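Local coordinates for plasmodium falciparum gamete antigen 27/25 (PDB 1N81), which is a gametocyte protein essential for sexual development of the malaria parasite, with a molecular function still unknown that may include dimerization, at residues R131-K136 with D172-Y177; R111-V116 with A164-F169; K137-L142 with D157-A162; R16-I21 with F67-R72. One frame throughout, in Å; residues are numbered along the deposited sequence.

Contact 1. Residues R131-K136 with D172-Y177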
loop_
_atom_site.group_PDB
_atom_site.type_symbol
_atom_site.label_atom_id
_atom_site.label_comp_id
_atom_site.label_asym_id
_atom_site.label_seq_id
_atom_site.Cartn_x
_atom_site.Cartn_y
_atom_site.Cartn_z
ATOM N N ARG A 131 -14.637 7.995 8.114
ATOM C CA ARG A 131 -15.643 7.354 7.283
ATOM C C ARG A 131 -15.060 7.146 5.851
ATOM O O ARG A 131 -15.192 6.062 5.247
ATOM C CB ARG A 131 -16.879 8.215 7.172
ATOM C CG ARG A 131 -17.973 7.525 6.378
ATOM C CD ARG A 131 -19.080 8.502 6.015
ATOM N NE ARG A 131 -18.689 9.440 4.961
ATOM C CZ ARG A 131 -18.441 9.091 3.693
ATOM N NH1 ARG A 131 -18.546 7.820 3.300
ATOM N NH2 ARG A 131 -18.070 10.014 2.820
ATOM N N ILE A 132 -14.405 8.180 5.323
ATOM C CA ILE A 132 -13.838 8.097 3.978
ATOM C C ILE A 132 -12.801 6.976 3.885
ATOM O O ILE A 132 -12.849 6.184 2.955
ATOM C CB ILE A 132 -13.237 9.466 3.529
ATOM C CG1 ILE A 132 -14.369 10.477 3.353
ATOM C CG2 ILE A 132 -12.515 9.329 2.161
ATOM C CD1 ILE A 132 -13.900 11.931 3.190
ATOM N N MET A 133 -11.909 6.882 4.873
ATOM C CA MET A 133 -10.883 5.837 4.888
ATOM C C MET A 133 -11.492 4.438 4.780
ATOM O O MET A 133 -10.896 3.516 4.194
ATOM C CB MET A 133 -10.065 5.909 6.173
ATOM C CG MET A 133 -9.205 7.139 6.284
ATOM S SD MET A 133 -8.220 7.100 7.793
ATOM C CE MET A 133 -7.187 8.513 7.556
ATOM N N ASN A 134 -12.697 4.298 5.324
ATOM C CA ASN A 134 -13.400 3.022 5.335
ATOM C C ASN A 134 -14.467 2.923 4.250
ATOM O O ASN A 134 -15.156 1.916 4.172
ATOM C CB ASN A 134 -14.076 2.796 6.725
ATOM C CG ASN A 134 -13.058 2.602 7.862
ATOM O OD1 ASN A 134 -12.236 1.713 7.803
ATOM N ND2 ASN A 134 -13.133 3.436 8.903
ATOM N N ASP A 135 -14.611 3.948 3.403
ATOM C CA ASP A 135 -15.668 3.907 2.396
ATOM C C ASP A 135 -15.435 2.864 1.293
ATOM O O ASP A 135 -14.845 3.162 0.249
ATOM C CB ASP A 135 -15.858 5.305 1.770
ATOM C CG ASP A 135 -17.198 5.441 1.029
ATOM O OD1 ASP A 135 -17.707 4.423 0.524
ATOM O OD2 ASP A 135 -17.728 6.567 0.953
ATOM N N LYS A 136 -15.947 1.655 1.506
ATOM C CA LYS A 136 -15.774 0.579 0.543
ATOM C C LYS A 136 -16.390 0.901 -0.814
ATOM O O LYS A 136 -15.943 0.381 -1.852
ATOM C CB LYS A 136 -16.382 -0.728 1.068
ATOM C CG LYS A 136 -15.965 -1.166 2.464
ATOM C CD LYS A 136 -16.944 -2.250 2.971
ATOM C CE LYS A 136 -16.851 -2.528 4.473
ATOM N NZ LYS A 136 -15.748 -3.472 4.829
ATOM N N ASP A 172 -3.301 3.809 9.424
ATOM C CA ASP A 172 -1.942 3.765 9.924
ATOM C C ASP A 172 -1.040 4.877 9.468
ATOM O O ASP A 172 -0.160 5.299 10.209
ATOM C CB ASP A 172 -1.217 2.497 9.471
ATOM C CG ASP A 172 -1.638 1.306 10.225
ATOM O OD1 ASP A 172 -2.428 1.483 11.179
ATOM O OD2 ASP A 172 -1.178 0.209 9.874
ATOM N N VAL A 173 -1.235 5.344 8.241
ATOM C CA VAL A 173 -0.295 6.306 7.692
ATOM C C VAL A 173 -0.656 7.777 7.617
ATOM O O VAL A 173 0.200 8.620 7.852
ATOM C CB VAL A 173 0.172 5.787 6.287
ATOM C CG1 VAL A 173 1.215 6.725 5.680
ATOM C CG2 VAL A 173 0.739 4.344 6.441
ATOM N N VAL A 174 -1.901 8.087 7.284
ATOM C CA VAL A 174 -2.339 9.472 7.186
ATOM C C VAL A 174 -2.066 10.164 8.517
ATOM O O VAL A 174 -2.375 9.610 9.580
ATOM C CB VAL A 174 -3.852 9.563 6.887
ATOM C CG1 VAL A 174 -4.303 11.034 6.896
ATOM C CG2 VAL A 174 -4.154 8.943 5.511
ATOM N N ASP A 175 -1.490 11.366 8.455
ATOM C CA ASP A 175 -1.175 12.145 9.652
ATOM C C ASP A 175 -1.502 13.621 9.463
ATOM O O ASP A 175 -1.257 14.431 10.358
ATOM C CB ASP A 175 0.310 12.009 10.015
ATOM C CG ASP A 175 1.221 12.791 9.070
ATOM O OD1 ASP A 175 2.440 12.880 9.325
ATOM O OD2 ASP A 175 0.713 13.315 8.068
ATOM N N SER A 176 -2.081 13.967 8.318
ATOM C CA SER A 176 -2.395 15.362 8.012
ATOM C C SER A 176 -3.394 16.044 8.953
ATOM O O SER A 176 -3.378 17.252 9.088
ATOM C CB SER A 176 -2.925 15.483 6.577
ATOM O OG SER A 176 -4.194 14.852 6.463
ATOM N N TYR A 177 -4.266 15.280 9.589
ATOM C CA TYR A 177 -5.259 15.867 10.481
ATOM C C TYR A 177 -4.799 15.875 11.960
ATOM O O TYR A 177 -5.512 16.367 12.823
ATOM C CB TYR A 177 -6.548 15.077 10.367
ATOM C CG TYR A 177 -6.371 13.663 10.886
ATOM C CD1 TYR A 177 -6.534 13.357 12.249
ATOM C CD2 TYR A 177 -5.939 12.649 10.029
ATOM C CE1 TYR A 177 -6.251 12.052 12.735
ATOM C CE2 TYR A 177 -5.659 11.356 10.495
ATOM C CZ TYR A 177 -5.810 11.056 11.837
ATOM O OH TYR A 177 -5.502 9.770 12.232
#
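Met133 overlaps Val174 through its terminal methyl alone: CE comes within 3.6 Å of Val174 CB, and the two side chains meet tip to tip. Both valine branches share in this, with Met133 CE lying 3.7 Å from Val174 CG2 and only slightly farther from CG1, which means that the methyl faces the branched end of the valine. The long reach follows from the methionine chain. CG stands opposite the carbonyl carbon (chi1 -68°) and the rest is fully extended, bridging a CA-CA separation of 9.6 Å between Met133 and Val174. A second, more marginal partner of the methyl is Tyr177: its CE2 is 4.4 Å from Met133 CE, approached obliquely, while Val174 CG1 lies at the in-plane edge of the same ring. The tyrosine thus flanks the methyl-valine meeting. Away from this apolar point, Arg131 and Asp135 are joined by a salt bridge, Arg131 NH1 to Asp135 OD2 at 2.8 Å. The carboxylate is met from above its plane, 52° out of it, although the oxygen is nearly coplanar with the guanidinium. Asp135 OD1 is engaged as the N-cap of helix 136-150 at Leu138 N. Met133 lies on helix 126-133, and Val174 is where the chain leaves helix 156-173; around them Val120 of helix 96-122, Leu170 and Ile171 of helix 156-173, and Ile15 of helix 13-35 complete a buried, all-helical surround.

Contact 2. Residues R111-V116 with A164-F169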
loop_
_atom_site.group_PDB
_atom_site.type_symbol
_atom_site.label_atom_id
_atom_site.label_comp_id
_atom_site.label_asym_id
_atom_site.label_seq_id
_atom_site.Cartn_x
_atom_site.Cartn_y
_atom_site.Cartn_z
ATOM N N ARG A 111 -2.315 3.582 -6.301
ATOM C CA ARG A 111 -3.112 4.686 -6.812
ATOM C C ARG A 111 -4.458 4.887 -6.056
ATOM O O ARG A 111 -4.888 6.020 -5.831
ATOM C CB ARG A 111 -3.443 4.458 -8.273
ATOM C CG ARG A 111 -4.320 5.509 -8.858
ATOM C CD ARG A 111 -3.654 6.888 -8.837
ATOM N NE ARG A 111 -4.194 7.746 -9.894
ATOM C CZ ARG A 111 -3.558 8.049 -11.028
ATOM N NH1 ARG A 111 -2.344 7.574 -11.262
ATOM N NH2 ARG A 111 -4.137 8.836 -11.927
ATOM N N VAL A 112 -5.146 3.808 -5.704
ATOM C CA VAL A 112 -6.411 3.987 -5.002
ATOM C C VAL A 112 -6.121 4.598 -3.620
ATOM O O VAL A 112 -6.812 5.541 -3.205
ATOM C CB VAL A 112 -7.200 2.681 -4.886
ATOM C CG1 VAL A 112 -8.409 2.873 -3.970
ATOM C CG2 VAL A 112 -7.688 2.282 -6.262
ATOM N N ILE A 113 -5.065 4.111 -2.956
ATOM C CA ILE A 113 -4.647 4.660 -1.655
ATOM C C ILE A 113 -4.468 6.175 -1.772
ATOM O O ILE A 113 -5.031 6.942 -0.981
ATOM C CB ILE A 113 -3.300 4.048 -1.146
ATOM C CG1 ILE A 113 -3.537 2.613 -0.671
ATOM C CG2 ILE A 113 -2.728 4.892 -0.019
ATOM C CD1 ILE A 113 -2.281 1.873 -0.235
ATOM N N GLU A 114 -3.713 6.617 -2.781
ATOM C CA GLU A 114 -3.483 8.051 -2.942
ATOM C C GLU A 114 -4.737 8.861 -3.168
ATOM O O GLU A 114 -4.948 9.883 -2.519
ATOM C CB GLU A 114 -2.470 8.320 -4.054
ATOM C CG GLU A 114 -1.121 7.834 -3.620
ATOM C CD GLU A 114 -0.039 8.156 -4.616
ATOM O OE1 GLU A 114 -0.344 8.534 -5.761
ATOM O OE2 GLU A 114 1.126 8.009 -4.238
ATOM N N GLU A 115 -5.574 8.394 -4.066
ATOM C CA GLU A 115 -6.814 9.071 -4.406
ATOM C C GLU A 115 -7.703 9.197 -3.147
ATOM O O GLU A 115 -8.274 10.256 -2.847
ATOM C CB GLU A 115 -7.511 8.230 -5.467
ATOM C CG GLU A 115 -8.579 8.901 -6.252
ATOM C CD GLU A 115 -8.027 9.901 -7.224
ATOM O OE1 GLU A 115 -6.878 9.712 -7.726
ATOM O OE2 GLU A 115 -8.770 10.866 -7.479
ATOM N N VAL A 116 -7.850 8.101 -2.415
ATOM C CA VAL A 116 -8.669 8.159 -1.229
ATOM C C VAL A 116 -8.048 9.128 -0.219
ATOM O O VAL A 116 -8.777 9.846 0.472
ATOM C CB VAL A 116 -8.848 6.770 -0.577
ATOM C CG1 VAL A 116 -9.597 6.905 0.737
ATOM C CG2 VAL A 116 -9.611 5.860 -1.507
ATOM N N ALA A 164 -9.431 -3.992 2.162
ATOM C CA ALA A 164 -9.137 -4.007 3.593
ATOM C C ALA A 164 -7.743 -3.404 3.863
ATOM O O ALA A 164 -7.561 -2.645 4.810
ATOM C CB ALA A 164 -9.212 -5.442 4.133
ATOM N N ARG A 165 -6.766 -3.727 3.024
ATOM C CA ARG A 165 -5.420 -3.191 3.205
ATOM C C ARG A 165 -5.399 -1.688 3.053
ATOM O O ARG A 165 -4.711 -0.976 3.781
ATOM C CB ARG A 165 -4.474 -3.749 2.162
ATOM C CG ARG A 165 -3.922 -5.140 2.482
ATOM C CD ARG A 165 -2.961 -5.538 1.357
ATOM N NE ARG A 165 -3.472 -6.761 0.822
ATOM C CZ ARG A 165 -3.760 -6.966 -0.440
ATOM N NH1 ARG A 165 -3.584 -6.024 -1.350
ATOM N NH2 ARG A 165 -4.226 -8.135 -0.782
ATOM N N ILE A 166 -6.143 -1.227 2.066
ATOM C CA ILE A 166 -6.221 0.180 1.747
ATOM C C ILE A 166 -6.736 0.971 2.965
ATOM O O ILE A 166 -6.130 1.978 3.384
ATOM C CB ILE A 166 -7.142 0.329 0.542
ATOM C CG1 ILE A 166 -6.371 -0.108 -0.708
ATOM C CG2 ILE A 166 -7.704 1.761 0.434
ATOM C CD1 ILE A 166 -7.247 -0.110 -1.962
ATOM N N SER A 167 -7.840 0.505 3.532
ATOM C CA SER A 167 -8.413 1.174 4.699
ATOM C C SER A 167 -7.386 1.102 5.831
ATOM O O SER A 167 -7.125 2.107 6.504
ATOM C CB SER A 167 -9.737 0.518 5.112
ATOM O OG SER A 167 -10.751 0.824 4.174
ATOM N N GLN A 168 -6.756 -0.061 5.997
ATOM C CA GLN A 168 -5.749 -0.212 7.044
ATOM C C GLN A 168 -4.584 0.717 6.839
ATOM O O GLN A 168 -4.117 1.359 7.781
ATOM C CB GLN A 168 -5.191 -1.635 7.119
ATOM C CG GLN A 168 -4.228 -1.758 8.288
ATOM C CD GLN A 168 -3.579 -3.093 8.371
ATOM O OE1 GLN A 168 -2.670 -3.404 7.606
ATOM N NE2 GLN A 168 -4.056 -3.918 9.295
ATOM N N PHE A 169 -4.088 0.767 5.605
ATOM C CA PHE A 169 -2.961 1.628 5.276
ATOM C C PHE A 169 -3.277 3.105 5.606
ATOM O O PHE A 169 -2.465 3.809 6.190
ATOM C CB PHE A 169 -2.618 1.500 3.779
ATOM C CG PHE A 169 -1.468 2.378 3.341
ATOM C CD1 PHE A 169 -0.196 1.833 3.138
ATOM C CD2 PHE A 169 -1.661 3.744 3.131
ATOM C CE1 PHE A 169 0.892 2.633 2.726
ATOM C CE2 PHE A 169 -0.595 4.562 2.722
ATOM C CZ PHE A 169 0.696 3.995 2.519
#
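Ile113 and Phe169 meet in a helix-helix packing where helices 96-122 and 156-173 cross in the all-helical core, the short segments at -46° with axes 9.9 Å apart. Both branches of Ile113 work on the same ring. CD1 sits over one face, 3.9 Å from the Phe169 ring centroid and 19° off the normal, a CH-pi contact displaced toward the CG side of the ring. CG2 presses against the CD2-CE2 bond, 3.5 Å from Phe169 CE2. This double grip depends on chi1 of Ile113, which sets CG2 opposite the backbone N and swings CG1 to the N side; CB itself does not point at the partner helix, and the branch ends supply the approach. Phe169 CG also lies opposite its own backbone N (chi1 179°), bringing the ring across the isoleucine at about a right angle. Ile166, about one turn before Phe169 on the same helix, meets Ile113 with its extended arm: its CG1 lies 3.9 Å from Ile113 CG1. All four touching residues are buried, and Phe143 of helix 136-150, Phe23 of helix 13-35 and Arg80 of helix 71-89 lie around them. Val112 finishes the interface, its CG1 standing 3.8 Å from Ile166 CD1.

Contact 3. Residues K137-L142 with D157-A162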
loop_
_atom_site.group_PDB
_atom_site.type_symbol
_atom_site.label_atom_id
_atom_site.label_comp_id
_atom_site.label_asym_id
_atom_site.label_seq_id
_atom_site.Cartn_x
_atom_site.Cartn_y
_atom_site.Cartn_z
ATOM N N LYS A 137 -17.419 1.746 -0.811
ATOM C CA LYS A 137 -18.081 2.117 -2.051
ATOM C C LYS A 137 -17.146 2.969 -2.905
ATOM O O LYS A 137 -17.004 2.744 -4.109
ATOM C CB LYS A 137 -19.356 2.896 -1.759
ATOM C CG LYS A 137 -20.153 3.236 -2.989
ATOM C CD LYS A 137 -21.633 3.435 -2.645
ATOM C CE LYS A 137 -22.514 3.350 -3.886
ATOM N NZ LYS A 137 -22.247 4.451 -4.850
ATOM N N LEU A 138 -16.529 3.955 -2.271
ATOM C CA LEU A 138 -15.592 4.839 -2.960
ATOM C C LEU A 138 -14.412 3.985 -3.436
ATOM O O LEU A 138 -13.961 4.110 -4.563
ATOM C CB LEU A 138 -15.102 5.934 -2.009
ATOM C CG LEU A 138 -13.966 6.837 -2.503
ATOM C CD1 LEU A 138 -14.439 7.684 -3.686
ATOM C CD2 LEU A 138 -13.507 7.737 -1.375
ATOM N N ILE A 139 -13.934 3.084 -2.589
ATOM C CA ILE A 139 -12.815 2.247 -2.992
ATOM C C ILE A 139 -13.154 1.385 -4.216
ATOM O O ILE A 139 -12.353 1.288 -5.159
ATOM C CB ILE A 139 -12.325 1.376 -1.820
ATOM C CG1 ILE A 139 -11.697 2.289 -0.746
ATOM C CG2 ILE A 139 -11.282 0.355 -2.311
ATOM C CD1 ILE A 139 -11.471 1.584 0.590
ATOM N N ARG A 140 -14.340 0.794 -4.218
ATOM C CA ARG A 140 -14.748 -0.057 -5.324
ATOM C C ARG A 140 -14.775 0.739 -6.620
ATOM O O ARG A 140 -14.321 0.260 -7.646
ATOM C CB ARG A 140 -16.133 -0.662 -5.074
ATOM C CG ARG A 140 -16.619 -1.628 -6.196
ATOM C CD ARG A 140 -15.747 -2.892 -6.326
ATOM N NE ARG A 140 -14.936 -2.871 -7.544
ATOM C CZ ARG A 140 -14.144 -3.864 -7.943
ATOM N NH1 ARG A 140 -14.049 -4.982 -7.233
ATOM N NH2 ARG A 140 -13.419 -3.731 -9.050
ATOM N N MET A 141 -15.306 1.957 -6.572
ATOM C CA MET A 141 -15.352 2.779 -7.770
ATOM C C MET A 141 -13.976 3.201 -8.225
ATOM O O MET A 141 -13.674 3.138 -9.422
ATOM C CB MET A 141 -16.261 3.993 -7.559
ATOM C CG MET A 141 -17.728 3.603 -7.596
ATOM S SD MET A 141 -18.826 5.031 -7.529
ATOM C CE MET A 141 -18.970 5.206 -5.826
ATOM N N LEU A 142 -13.126 3.647 -7.305
ATOM C CA LEU A 142 -11.777 4.006 -7.722
ATOM C C LEU A 142 -11.064 2.776 -8.328
ATOM O O LEU A 142 -10.315 2.908 -9.316
ATOM C CB LEU A 142 -10.974 4.587 -6.556
ATOM C CG LEU A 142 -11.405 5.982 -6.081
ATOM C CD1 LEU A 142 -10.682 6.309 -4.777
ATOM C CD2 LEU A 142 -11.077 7.052 -7.143
ATOM N N ASP A 157 -11.621 -12.172 -4.485
ATOM C CA ASP A 157 -10.915 -12.323 -3.220
ATOM C C ASP A 157 -9.791 -11.309 -3.140
ATOM O O ASP A 157 -9.630 -10.640 -2.117
ATOM C CB ASP A 157 -10.351 -13.732 -3.061
ATOM C CG ASP A 157 -11.422 -14.751 -2.743
ATOM O OD1 ASP A 157 -12.391 -14.388 -2.039
ATOM O OD2 ASP A 157 -11.285 -15.913 -3.184
ATOM N N GLN A 158 -9.015 -11.213 -4.217
ATOM C CA GLN A 158 -7.919 -10.268 -4.259
ATOM C C GLN A 158 -8.434 -8.843 -4.042
ATOM O O GLN A 158 -7.786 -8.065 -3.366
ATOM C CB GLN A 158 -7.210 -10.370 -5.597
ATOM C CG GLN A 158 -6.736 -11.779 -5.842
ATOM C CD GLN A 158 -5.962 -11.911 -7.120
ATOM O OE1 GLN A 158 -6.274 -11.276 -8.129
ATOM N NE2 GLN A 158 -4.947 -12.746 -7.089
ATOM N N TYR A 159 -9.604 -8.521 -4.607
ATOM C CA TYR A 159 -10.199 -7.196 -4.446
ATOM C C TYR A 159 -10.626 -6.952 -3.004
ATOM O O TYR A 159 -10.311 -5.920 -2.412
ATOM C CB TYR A 159 -11.445 -7.018 -5.323
ATOM C CG TYR A 159 -12.191 -5.759 -4.948
ATOM C CD1 TYR A 159 -11.673 -4.503 -5.278
ATOM C CD2 TYR A 159 -13.296 -5.812 -4.106
ATOM C CE1 TYR A 159 -12.213 -3.345 -4.767
ATOM C CE2 TYR A 159 -13.846 -4.661 -3.588
ATOM C CZ TYR A 159 -13.291 -3.421 -3.916
ATOM O OH TYR A 159 -13.771 -2.263 -3.344
ATOM N N LYS A 160 -11.358 -7.896 -2.438
ATOM C CA LYS A 160 -11.800 -7.726 -1.065
ATOM C C LYS A 160 -10.605 -7.573 -0.099
ATOM O O LYS A 160 -10.621 -6.745 0.829
ATOM C CB LYS A 160 -12.673 -8.916 -0.685
ATOM C CG LYS A 160 -13.122 -8.967 0.747
ATOM C CD LYS A 160 -14.175 -10.071 0.929
ATOM C CE LYS A 160 -14.722 -10.130 2.366
ATOM N NZ LYS A 160 -13.701 -10.603 3.358
ATOM N N ASP A 161 -9.561 -8.367 -0.298
ATOM C CA ASP A 161 -8.404 -8.242 0.588
ATOM C C ASP A 161 -7.733 -6.883 0.378
ATOM O O ASP A 161 -7.343 -6.222 1.347
ATOM C CB ASP A 161 -7.392 -9.366 0.342
ATOM C CG ASP A 161 -7.919 -10.738 0.780
ATOM O OD1 ASP A 161 -8.786 -10.812 1.686
ATOM O OD2 ASP A 161 -7.448 -11.751 0.222
ATOM N N ALA A 162 -7.630 -6.452 -0.878
ATOM C CA ALA A 162 -7.005 -5.171 -1.166
ATOM C C ALA A 162 -7.764 -4.010 -0.509
ATOM O O ALA A 162 -7.144 -3.107 0.057
ATOM C CB ALA A 162 -6.924 -4.947 -2.647
#
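Arg140 lies over the ring of Tyr159 in a cation-pi stack that joins two consecutive helices, 136-150 and 156-173, a helix-loop-helix pair within the all-helical fold. The stack is the tight part. Arg140 CZ is 3.8 Å from the ring centroid and 18° off the normal, and Arg140 NH1 is 3.0 Å from Tyr159 CG. Guanidinium and ring are not parallel: their planes differ by 31°, which tilts NH1 down onto the CG end. Arg140 CD adds a CH-pi contact over the same ring, 3.5 Å from Tyr159 CZ. Bends at chi2 (64°) and chi3 fold the chain back over the tyrosine, since its CB does not point straight across. NH2 forms salt bridges with Asp144 and Glu147, which hold the guanidinium in place over the ring. Phe143 meets the Tyr159 ring edge-to-face. On the solvent side the stack is less enclosed: Arg140 and Tyr159 are both partly exposed, with the charged end at the rim. Inward, the buried Ile139 touches more lightly, CG2 standing 3.8 Å from Tyr159 OH, and turns otherwise to Ala163 and Ile166. That hydroxyl is wedged against the helix backbone, with OH 3.1 Å from Arg140 CA, while Arg140 N, 3.2 Å from OH, has too poor an angle for a hydrogen bond.

Contact 4. Residues R16-I21 with F67-R72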
loop_
_atom_site.group_PDB
_atom_site.type_symbol
_atom_site.label_atom_id
_atom_site.label_comp_id
_atom_site.label_asym_id
_atom_site.label_seq_id
_atom_site.Cartn_x
_atom_site.Cartn_y
_atom_site.Cartn_z
ATOM N N ARG A 16 2.976 9.614 -0.091
ATOM C CA ARG A 16 3.832 9.340 -1.248
ATOM C C ARG A 16 5.051 8.500 -0.872
ATOM O O ARG A 16 5.358 7.513 -1.552
ATOM C CB ARG A 16 4.241 10.680 -1.889
ATOM C CG ARG A 16 5.168 10.637 -3.087
ATOM C CD ARG A 16 5.256 12.058 -3.681
ATOM N NE ARG A 16 6.050 12.140 -4.911
ATOM C CZ ARG A 16 5.964 13.132 -5.795
ATOM N NH1 ARG A 16 5.116 14.134 -5.593
ATOM N NH2 ARG A 16 6.724 13.121 -6.883
ATOM N N LYS A 17 5.747 8.879 0.206
ATOM C CA LYS A 17 6.921 8.118 0.627
ATOM C C LYS A 17 6.619 6.751 1.251
ATOM O O LYS A 17 7.256 5.748 0.896
ATOM C CB LYS A 17 7.792 8.928 1.597
ATOM C CG LYS A 17 8.471 10.134 0.924
ATOM C CD LYS A 17 9.134 11.040 1.937
ATOM C CE LYS A 17 9.715 12.285 1.293
ATOM N NZ LYS A 17 10.156 13.245 2.344
ATOM N N VAL A 18 5.672 6.691 2.179
ATOM C CA VAL A 18 5.393 5.403 2.800
ATOM C C VAL A 18 4.817 4.469 1.715
ATOM O O VAL A 18 5.135 3.281 1.668
ATOM C CB VAL A 18 4.413 5.541 3.999
ATOM C CG1 VAL A 18 4.262 4.182 4.706
ATOM C CG2 VAL A 18 4.966 6.541 4.992
ATOM N N GLY A 19 3.994 5.028 0.829
ATOM C CA GLY A 19 3.461 4.220 -0.243
ATOM C C GLY A 19 4.625 3.696 -1.090
ATOM O O GLY A 19 4.718 2.499 -1.339
ATOM N N ASP A 20 5.528 4.574 -1.529
ATOM C CA ASP A 20 6.661 4.107 -2.338
ATOM C C ASP A 20 7.475 3.064 -1.633
ATOM O O ASP A 20 7.883 2.055 -2.234
ATOM C CB ASP A 20 7.565 5.273 -2.771
ATOM C CG ASP A 20 7.016 5.995 -3.998
ATOM O OD1 ASP A 20 6.020 5.487 -4.571
ATOM O OD2 ASP A 20 7.567 7.041 -4.405
ATOM N N ILE A 21 7.703 3.286 -0.348
ATOM C CA ILE A 21 8.467 2.347 0.441
ATOM C C ILE A 21 7.855 0.929 0.493
ATOM O O ILE A 21 8.531 -0.068 0.195
ATOM C CB ILE A 21 8.630 2.876 1.874
ATOM C CG1 ILE A 21 9.659 4.022 1.874
ATOM C CG2 ILE A 21 9.048 1.753 2.810
ATOM C CD1 ILE A 21 9.585 4.898 3.097
ATOM N N PHE A 67 12.832 7.796 7.160
ATOM C CA PHE A 67 12.938 6.941 8.336
ATOM C C PHE A 67 11.943 7.245 9.442
ATOM O O PHE A 67 12.090 6.768 10.564
ATOM C CB PHE A 67 14.376 6.993 8.874
ATOM C CG PHE A 67 15.409 6.655 7.832
ATOM C CD1 PHE A 67 15.913 7.633 6.986
ATOM C CD2 PHE A 67 15.815 5.336 7.645
ATOM C CE1 PHE A 67 16.809 7.299 5.958
ATOM C CE2 PHE A 67 16.700 4.993 6.626
ATOM C CZ PHE A 67 17.199 5.974 5.779
ATOM N N LEU A 68 10.909 8.011 9.116
ATOM C CA LEU A 68 9.888 8.381 10.085
ATOM C C LEU A 68 8.732 7.393 10.195
ATOM O O LEU A 68 7.566 7.780 10.195
ATOM C CB LEU A 68 9.359 9.769 9.733
ATOM C CG LEU A 68 10.003 11.010 10.388
ATOM C CD1 LEU A 68 11.367 10.717 11.050
ATOM C CD2 LEU A 68 10.105 12.085 9.341
ATOM N N ILE A 69 9.038 6.113 10.320
ATOM C CA ILE A 69 7.963 5.133 10.428
ATOM C C ILE A 69 7.963 4.427 11.784
ATOM O O ILE A 69 8.881 3.664 12.079
ATOM C CB ILE A 69 8.050 4.100 9.264
ATOM C CG1 ILE A 69 7.883 4.827 7.911
ATOM C CG2 ILE A 69 6.951 3.047 9.410
ATOM C CD1 ILE A 69 8.003 3.951 6.680
ATOM N N GLU A 70 6.939 4.686 12.608
ATOM C CA GLU A 70 6.828 4.055 13.937
ATOM C C GLU A 70 6.807 2.529 13.801
ATOM O O GLU A 70 6.361 1.998 12.786
ATOM C CB GLU A 70 5.541 4.486 14.663
ATOM C CG GLU A 70 5.485 5.947 15.128
ATOM C CD GLU A 70 4.612 6.841 14.232
ATOM O OE1 GLU A 70 3.455 6.456 13.938
ATOM O OE2 GLU A 70 5.074 7.935 13.822
ATOM N N GLU A 71 7.268 1.829 14.836
ATOM C CA GLU A 71 7.317 0.377 14.830
ATOM C C GLU A 71 5.978 -0.291 14.488
ATOM O O GLU A 71 5.923 -1.213 13.683
ATOM C CB GLU A 71 7.806 -0.122 16.197
ATOM C CG GLU A 71 8.046 -1.619 16.279
ATOM C CD GLU A 71 8.248 -2.113 17.716
ATOM O OE1 GLU A 71 8.602 -3.295 17.897
ATOM O OE2 GLU A 71 8.045 -1.326 18.665
ATOM N N ARG A 72 4.896 0.158 15.099
ATOM C CA ARG A 72 3.609 -0.450 14.826
ATOM C C ARG A 72 3.269 -0.330 13.320
ATOM O O ARG A 72 2.774 -1.264 12.723
ATOM C CB ARG A 72 2.522 0.246 15.628
ATOM C CG ARG A 72 1.180 -0.478 15.541
ATOM C CD ARG A 72 0.077 0.348 16.160
ATOM N NE ARG A 72 -0.172 1.561 15.390
ATOM C CZ ARG A 72 -0.926 1.613 14.300
ATOM N NH1 ARG A 72 -1.515 0.510 13.852
ATOM N NH2 ARG A 72 -1.079 2.763 13.654
#
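Ile69 and Ile21 meet methyl to methyl, the CD1 of Ile69 lying 4.0 Å from the CD1 of Ile21, with the side chains extended toward each other tip to tip. The same Ile69 CD1 also reaches Val18, whose CG1 is 4.2 Å away. One methyl thus rests against two residues separated by three positions on helix 13-35, close to one helical turn. Both distances are those of ordinary apolar contact, neither tight nor strained. For Ile69 the reach comes from an extended arm: CG1 lies opposite the carbonyl carbon (chi1 -62°), and CD1 continues outward (chi2 178°), covering roughly half of the 8.1 Å between the CA atoms of Val18 and Ile69. A second shell encloses these groups: Tyr66 touches Val18 and Ile21, Ile77 of helix 71-89 packs on Val18 and Ile69, and Gln61 of helix 50-63 on Ile21 and Ile69. Farther out, the turn before Ile69 probably sets its direction. Leu68 is the centre of an inverse gamma turn, with a weak bond from Ile69 N to Phe67 O at 3.1 Å, and Leu68 O accepts a hydrogen bond from Arg14 NH2. Past Ile69 the chain is anchored by a salt bridge from Arg72 NH1 to Asp172 OD1. Residues 67-70 belong to the connection between helices 50-63 and 71-89 of an all-alpha fold, with Glu70 as N-cap and Ile69, beside Tyr66, packing the linker against helix 13-35.

Contact 2 is the deepest, its centre 7 Å from that of the chain; contacts 1 and 4 are also buried, and contact 3 is partly buried. Contacts 1, 2 and 3 share helix 156-173: contact 1 uses the residues just past its C-terminal end, contact 2 its middle and contact 3 its N-terminal part. Contacts 1 and 2 also meet through Ser167 OG and Met133 O, a probable hydrogen bond, and contacts 2 and 3 through Leu142 against Val116. Contact 4 joins other elements, yet Gly19 touches Phe169 of contact 2. Chemistry follows burial: contacts 1, 2 and 4 are apolar across their segments, whereas contact 3 relies on a charge over a ring.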